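Local coordinates for protein putative phophotriesterase (Proteus mirabilis, PDB 3RHG) that binds two zinc ions in its active site and probably hydrolyses ester bonds, as a member of the phosphotriesterase family of metal-dependent hydrolases, at residues His229-Gly234 with Leu250-Ile255; Ile289-Asp294 with Lys332-Asn337. All coordinates share one frame; numbering follows the deposited sequence.

From the N terminus, interaction 1 comes first: the turn 229-234 that follows strand 225-227 meets the end of strand 249-252, closing a loop that holds helix 237-245. Interaction 2 opens only later, at strand 289-291, and closes on 332-337, where helix 327-333 gives way to helix 336-343. The two contacts therefore run in series, neither nested nor crossed. They meet side by side in the parallel sheet, since 249-252 and 289-291 are neighbouring strands: backbone hydrogen bonds probably join F252 N to V290 O and S292 N to F252 O. Interaction 1 ties adjacent strand ends near the zinc site, whereas interaction 2 fastens the last strand to the outer helices.

Interaction 1: His229-Gly234 with Leu250-Ile255; sequences HSDPSG and LEFDMI. With ZN (zinc ion), chain C; BEZ (benzoic acid), chain D.
The carboxylate of D253 grips H229 twice: OD1 takes the imidazole ND1-H at 2.8 Å, and OD2 takes the backbone N-H of the same histidine at 2.9 Å from H229 N. Both donors come from the syn side but lie out of the carboxylate plane, and ring and carboxylate are turned 70° against each other. With CG wedged between its own backbone N and carbonyl carbon (chi1 47°), D253 lifts its acid group toward the histidine. The ND1 bond and the zinc ion on H229 NE2 (2.0 Å) together fix the rotation of the ring, while the backbone bond ties the histidine's main chain to the same carboxylate; H199 and E166 bind the same metal. Benzoic acid lies over one face of the imidazole, its C3 3.6 Å from H229 CE1. M254 bends at chi3 (67°) and brings CE against the benzoate ring, 3.8 Å from C4, while its SD sits obliquely to the imidazole and meets CD of P232. A second carboxylate, that of D231, reaches across to 250-255: its OD1 accepts M254 N at 2.9 Å from above the carboxylate plane, and OD2 takes a weak bond from D253 N. Mainly through M254 N, it probably helps to steady the turn that carries D253. Farther from the metal, S230 N donates to E251 O, S230 OG turns back to L227 O, and S230 CB lies over one face of the F252 ring, with G234 CA at its edge. A second-shell carboxylate on a zinc-bound histidine is common in zinc enzymes; ligands carried at the C-terminal ends of the parallel strands mark the binuclear centre of the TIM-barrel amidohydrolases.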
loop_
_atom_site.group_PDB
_atom_site.type_symbol
_atom_site.label_atom_id
_atom_site.label_comp_id
_atom_site.label_asym_id
_atom_site.label_seq_id
_atom_site.Cartn_x
_atom_site.Cartn_y
_atom_site.Cartn_z
ATOM N N HIS A 229 -5.382 14.527 10.627
ATOM C CA HIS A 229 -4.448 14.344 9.536
ATOM C C HIS A 229 -3.029 14.763 9.943
ATOM O O HIS A 229 -2.304 15.425 9.194
ATOM C CB HIS A 229 -4.921 15.126 8.303
ATOM C CG HIS A 229 -6.386 14.997 8.028
ATOM N ND1 HIS A 229 -7.079 13.820 8.219
ATOM C CD2 HIS A 229 -7.293 15.892 7.570
ATOM C CE1 HIS A 229 -8.354 13.999 7.919
ATOM N NE2 HIS A 229 -8.511 15.243 7.505
ATOM N N SER A 230 -2.632 14.363 11.145
ATOM C CA SER A 230 -1.271 14.586 11.580
ATOM C C SER A 230 -0.322 13.582 10.914
ATOM O O SER A 230 0.897 13.763 10.971
ATOM C CB SER A 230 -1.183 14.457 13.111
ATOM O OG SER A 230 -1.960 15.464 13.758
ATOM N N ASP A 231 -0.871 12.532 10.289
ATOM C CA ASP A 231 -0.036 11.432 9.786
ATOM C C ASP A 231 1.089 11.901 8.848
ATOM O O ASP A 231 2.229 11.465 8.991
ATOM C CB ASP A 231 -0.867 10.332 9.090
ATOM C CG ASP A 231 -2.171 10.009 9.827
ATOM O OD1 ASP A 231 -2.408 8.807 10.074
ATOM O OD2 ASP A 231 -2.954 10.946 10.151
ATOM N N PRO A 232 0.781 12.786 7.873
ATOM C CA PRO A 232 1.853 13.105 6.921
ATOM C C PRO A 232 2.965 13.974 7.498
ATOM O O PRO A 232 3.959 14.216 6.800
ATOM C CB PRO A 232 1.115 13.845 5.782
ATOM C CG PRO A 232 -0.336 13.417 5.926
ATOM C CD PRO A 232 -0.513 13.351 7.437
ATOM N N SER A 233 2.804 14.460 8.736
ATOM C CA SER A 233 3.898 15.167 9.397
ATOM C C SER A 233 4.639 14.283 10.400
ATOM O O SER A 233 5.431 14.773 11.205
ATOM C CB SER A 233 3.442 16.481 10.032
ATOM O OG SER A 233 2.438 16.284 11.023
ATOM N N GLY A 234 4.418 12.975 10.306
ATOM C CA GLY A 234 4.963 12.052 11.325
ATOM C C GLY A 234 6.497 12.010 11.344
ATOM O O GLY A 234 7.092 11.687 12.391
ATOM N N LEU A 250 -2.798 15.077 18.954
ATOM C CA LEU A 250 -2.486 14.793 17.562
ATOM C C LEU A 250 -3.240 13.545 17.155
ATOM O O LEU A 250 -3.132 12.511 17.805
ATOM C CB LEU A 250 -0.976 14.602 17.326
ATOM C CG LEU A 250 -0.129 15.869 17.499
ATOM C CD1 LEU A 250 1.320 15.583 17.037
ATOM C CD2 LEU A 250 -0.702 17.047 16.727
ATOM N N GLU A 251 -3.987 13.635 16.062
ATOM C CA GLU A 251 -4.761 12.508 15.580
ATOM C C GLU A 251 -4.138 11.958 14.303
ATOM O O GLU A 251 -3.969 12.688 13.303
ATOM C CB GLU A 251 -6.199 12.949 15.311
ATOM C CG GLU A 251 -7.092 11.881 14.714
ATOM C CD GLU A 251 -8.504 12.400 14.595
ATOM O OE1 GLU A 251 -8.890 12.967 13.530
ATOM O OE2 GLU A 251 -9.222 12.293 15.600
ATOM N N PHE A 252 -3.767 10.680 14.356
ATOM C CA PHE A 252 -3.259 9.936 13.223
ATOM C C PHE A 252 -4.444 9.169 12.717
ATOM O O PHE A 252 -4.741 8.067 13.193
ATOM C CB PHE A 252 -2.104 9.011 13.646
ATOM C CG PHE A 252 -0.848 9.759 14.026
ATOM C CD1 PHE A 252 0.221 9.848 13.137
ATOM C CD2 PHE A 252 -0.745 10.386 15.266
ATOM C CE1 PHE A 252 1.386 10.557 13.483
ATOM C CE2 PHE A 252 0.403 11.088 15.637
ATOM C CZ PHE A 252 1.485 11.167 14.749
ATOM N N ASP A 253 -5.170 9.777 11.785
ATOM C CA ASP A 253 -6.436 9.219 11.346
ATOM C C ASP A 253 -6.377 8.685 9.906
ATOM O O ASP A 253 -7.424 8.431 9.301
ATOM C CB ASP A 253 -7.543 10.282 11.476
ATOM C CG ASP A 253 -7.132 11.615 10.901
ATOM O OD1 ASP A 253 -6.441 11.594 9.875
ATOM O OD2 ASP A 253 -7.449 12.673 11.492
ATOM N N MET A 254 -5.171 8.466 9.373
ATOM C CA MET A 254 -5.036 7.974 7.989
ATOM C C MET A 254 -4.391 6.601 8.009
ATOM O O MET A 254 -3.738 6.179 7.056
ATOM C CB MET A 254 -4.227 8.954 7.145
ATOM C CG MET A 254 -4.879 10.320 7.108
ATOM S SD MET A 254 -3.788 11.656 6.547
ATOM C CE MET A 254 -3.520 11.205 4.844
ATOM N N ILE A 255 -4.583 5.888 9.119
ATOM C CA ILE A 255 -3.872 4.629 9.283
ATOM C C ILE A 255 -4.475 3.581 8.380
ATOM O O ILE A 255 -5.665 3.267 8.497
ATOM C CB ILE A 255 -3.877 4.190 10.772
ATOM C CG1 ILE A 255 -3.056 5.195 11.589
ATOM C CG2 ILE A 255 -3.296 2.753 10.945
ATOM C CD1 ILE A 255 -3.142 4.977 13.093
HETATM ZN ZN ZN C . -10.205 16.102 6.766
HETATM C C BEZ D . -6.678 15.748 2.151
HETATM O O1 BEZ D . -6.478 16.761 2.854
HETATM O O2 BEZ D . -6.742 15.861 0.904
HETATM C C1 BEZ D . -6.839 14.401 2.780
HETATM C C2 BEZ D . -6.917 14.262 4.169
HETATM C C3 BEZ D . -7.083 12.997 4.732
HETATM C C4 BEZ D . -7.147 11.875 3.917
HETATM C C5 BEZ D . -7.056 12.018 2.536
HETATM C C6 BEZ D . -6.907 13.277 1.959
#

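Interaction 2: Ile289-Asp294 with Lys332-Asn337; sequences IVLSHD and KLCIDN. With ZN (zinc ion), chain B.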
loop_
_atom_site.group_PDB
_atom_site.type_symbol
_atom_site.label_atom_id
_atom_site.label_comp_id
_atom_site.label_asym_id
_atom_site.label_seq_id
_atom_site.Cartn_x
_atom_site.Cartn_y
_atom_site.Cartn_z
ATOM N N ILE A 289 -2.325 11.169 22.056
ATOM C CA ILE A 289 -2.424 10.653 20.696
ATOM C C ILE A 289 -3.733 9.901 20.510
ATOM O O ILE A 289 -4.139 9.143 21.386
ATOM C CB ILE A 289 -1.273 9.671 20.407
ATOM C CG1 ILE A 289 0.073 10.407 20.457
ATOM C CG2 ILE A 289 -1.478 8.976 19.046
ATOM C CD1 ILE A 289 1.273 9.473 20.432
ATOM N N VAL A 290 -4.427 10.143 19.392
ATOM C CA VAL A 290 -5.558 9.285 19.017
ATOM C C VAL A 290 -5.345 8.750 17.598
ATOM O O VAL A 290 -4.560 9.334 16.823
ATOM C CB VAL A 290 -6.930 9.970 19.186
ATOM C CG1 VAL A 290 -7.281 10.116 20.665
ATOM C CG2 VAL A 290 -6.932 11.334 18.466
ATOM N N LEU A 291 -6.056 7.670 17.269
ATOM C CA LEU A 291 -5.819 6.876 16.051
ATOM C C LEU A 291 -7.126 6.590 15.344
ATOM O O LEU A 291 -8.122 6.290 15.990
ATOM C CB LEU A 291 -5.252 5.508 16.436
ATOM C CG LEU A 291 -4.007 5.513 17.323
ATOM C CD1 LEU A 291 -3.604 4.085 17.687
ATOM C CD2 LEU A 291 -2.827 6.257 16.704
ATOM N N SER A 292 -7.146 6.673 14.009
ATOM C CA SER A 292 -8.356 6.309 13.286
ATOM C C SER A 292 -7.988 6.006 11.817
ATOM O O SER A 292 -6.795 6.044 11.458
ATOM C CB SER A 292 -9.411 7.435 13.404
ATOM O OG SER A 292 -10.708 6.915 13.723
ATOM N N HIS A 293 -8.994 5.684 10.992
ATOM C CA HIS A 293 -8.785 5.279 9.590
ATOM C C HIS A 293 -9.175 6.365 8.580
ATOM O O HIS A 293 -8.720 6.334 7.441
ATOM C CB HIS A 293 -9.681 4.071 9.247
ATOM C CG HIS A 293 -9.542 2.906 10.175
ATOM N ND1 HIS A 293 -10.304 2.785 11.321
ATOM C CD2 HIS A 293 -8.766 1.790 10.112
ATOM C CE1 HIS A 293 -9.998 1.646 11.931
ATOM N NE2 HIS A 293 -9.071 1.022 11.219
ATOM N N ASP A 294 -10.083 7.262 8.973
ATOM C CA ASP A 294 -10.651 8.234 8.028
ATOM C C ASP A 294 -11.249 7.578 6.802
ATOM O O ASP A 294 -11.060 8.075 5.689
ATOM C CB ASP A 294 -9.625 9.318 7.623
ATOM C CG ASP A 294 -10.284 10.540 7.017
ATOM O OD1 ASP A 294 -11.478 10.784 7.329
ATOM O OD2 ASP A 294 -9.621 11.263 6.207
ATOM N N LYS A 332 -4.520 1.752 26.076
ATOM C CA LYS A 332 -5.158 3.066 26.244
ATOM C C LYS A 332 -5.405 3.798 24.927
ATOM O O LYS A 332 -6.290 4.671 24.860
ATOM C CB LYS A 332 -4.325 3.961 27.169
ATOM C CG LYS A 332 -4.286 3.476 28.615
ATOM C CD LYS A 332 -3.385 4.348 29.511
ATOM C CE LYS A 332 -3.180 3.699 30.880
ATOM N NZ LYS A 332 -2.328 4.516 31.803
ATOM N N LEU A 333 -4.624 3.467 23.896
ATOM C CA LEU A 333 -4.606 4.298 22.676
ATOM C C LEU A 333 -5.961 4.382 21.996
ATOM O O LEU A 333 -6.294 5.426 21.442
ATOM C CB LEU A 333 -3.570 3.796 21.669
ATOM C CG LEU A 333 -2.102 4.076 22.012
ATOM C CD1 LEU A 333 -1.201 3.358 21.025
ATOM C CD2 LEU A 333 -1.808 5.579 22.003
ATOM N N CYS A 334 -6.725 3.285 22.034
ATOM C CA CYS A 334 -8.022 3.223 21.342
ATOM C C CYS A 334 -9.200 3.176 22.301
ATOM O O CYS A 334 -10.337 2.954 21.870
ATOM C CB CYS A 334 -8.088 2.015 20.408
ATOM S SG CYS A 334 -6.889 2.090 19.065
ATOM N N ILE A 335 -8.920 3.311 23.604
ATOM C CA ILE A 335 -9.966 3.282 24.625
ATOM C C ILE A 335 -9.924 4.533 25.500
ATOM O O ILE A 335 -10.675 5.492 25.253
ATOM C CB ILE A 335 -9.852 2.001 25.488
ATOM C CG1 ILE A 335 -9.935 0.771 24.573
ATOM C CG2 ILE A 335 -10.977 1.955 26.534
ATOM C CD1 ILE A 335 -9.665 -0.549 25.244
ATOM N N ASP A 336 -9.009 4.560 26.476
ATOM C CA ASP A 336 -8.893 5.723 27.358
ATOM C C ASP A 336 -8.674 7.035 26.596
ATOM O O ASP A 336 -9.270 8.061 26.936
ATOM C CB ASP A 336 -7.745 5.565 28.349
ATOM C CG ASP A 336 -7.828 4.276 29.140
ATOM O OD1 ASP A 336 -7.598 4.324 30.375
ATOM O OD2 ASP A 336 -8.085 3.217 28.521
ATOM N N ASN A 337 -7.788 7.013 25.605
ATOM C CA ASN A 337 -7.400 8.256 24.934
ATOM C C ASN A 337 -8.582 8.913 24.189
ATOM O O ASN A 337 -8.906 10.076 24.456
ATOM C CB ASN A 337 -6.211 8.020 24.005
ATOM C CG ASN A 337 -4.889 7.923 24.757
ATOM O OD1 ASN A 337 -4.860 7.705 25.988
ATOM N ND2 ASN A 337 -3.779 8.035 24.022
HETATM ZN ZN ZN B . -12.322 12.957 7.662
HETATM O O HOH W 1 -7.646 6.601 19.412
#
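N337 points its side-chain amide at strand 289-291 and gives an ND2-H to I289 O in a nearly straight bond, with 2.9 Å between N337 ND2 and the carbonyl oxygen. The donor lies in the carbonyl plane and the acceptor close to the amide plane; G286 O takes another bond from ND2. Torsions place the amide: CG stands opposite the carbonyl carbon of N337 (chi1 -78°), and a small chi2 of 18° presents the nitrogen to the strand. Beside it, V290 lays CG1 against the start of helix 336-343, 3.9 Å from N337 C, the two side chains crossing at a slant. The strand is the eighth and last of the parallel barrel of the phosphotriesterase family, and here its outer side receives the junction of helices 327-333 and 336-343. L291 is extended at chi2 (177°), which carries CD1 into the notch between L333 and C334, 4.0 Å from L333 CB and 4.1 Å from C334 SG. L333 turns its CD2 branch toward CB of I289. A water bridges the two backbones: it accepts from L291 N at 2.9 Å and can donate to L333 O. Beyond the contact, segment 289-294 ends at D294, whose OD1 binds a zinc ion together with H23, H25 and E166.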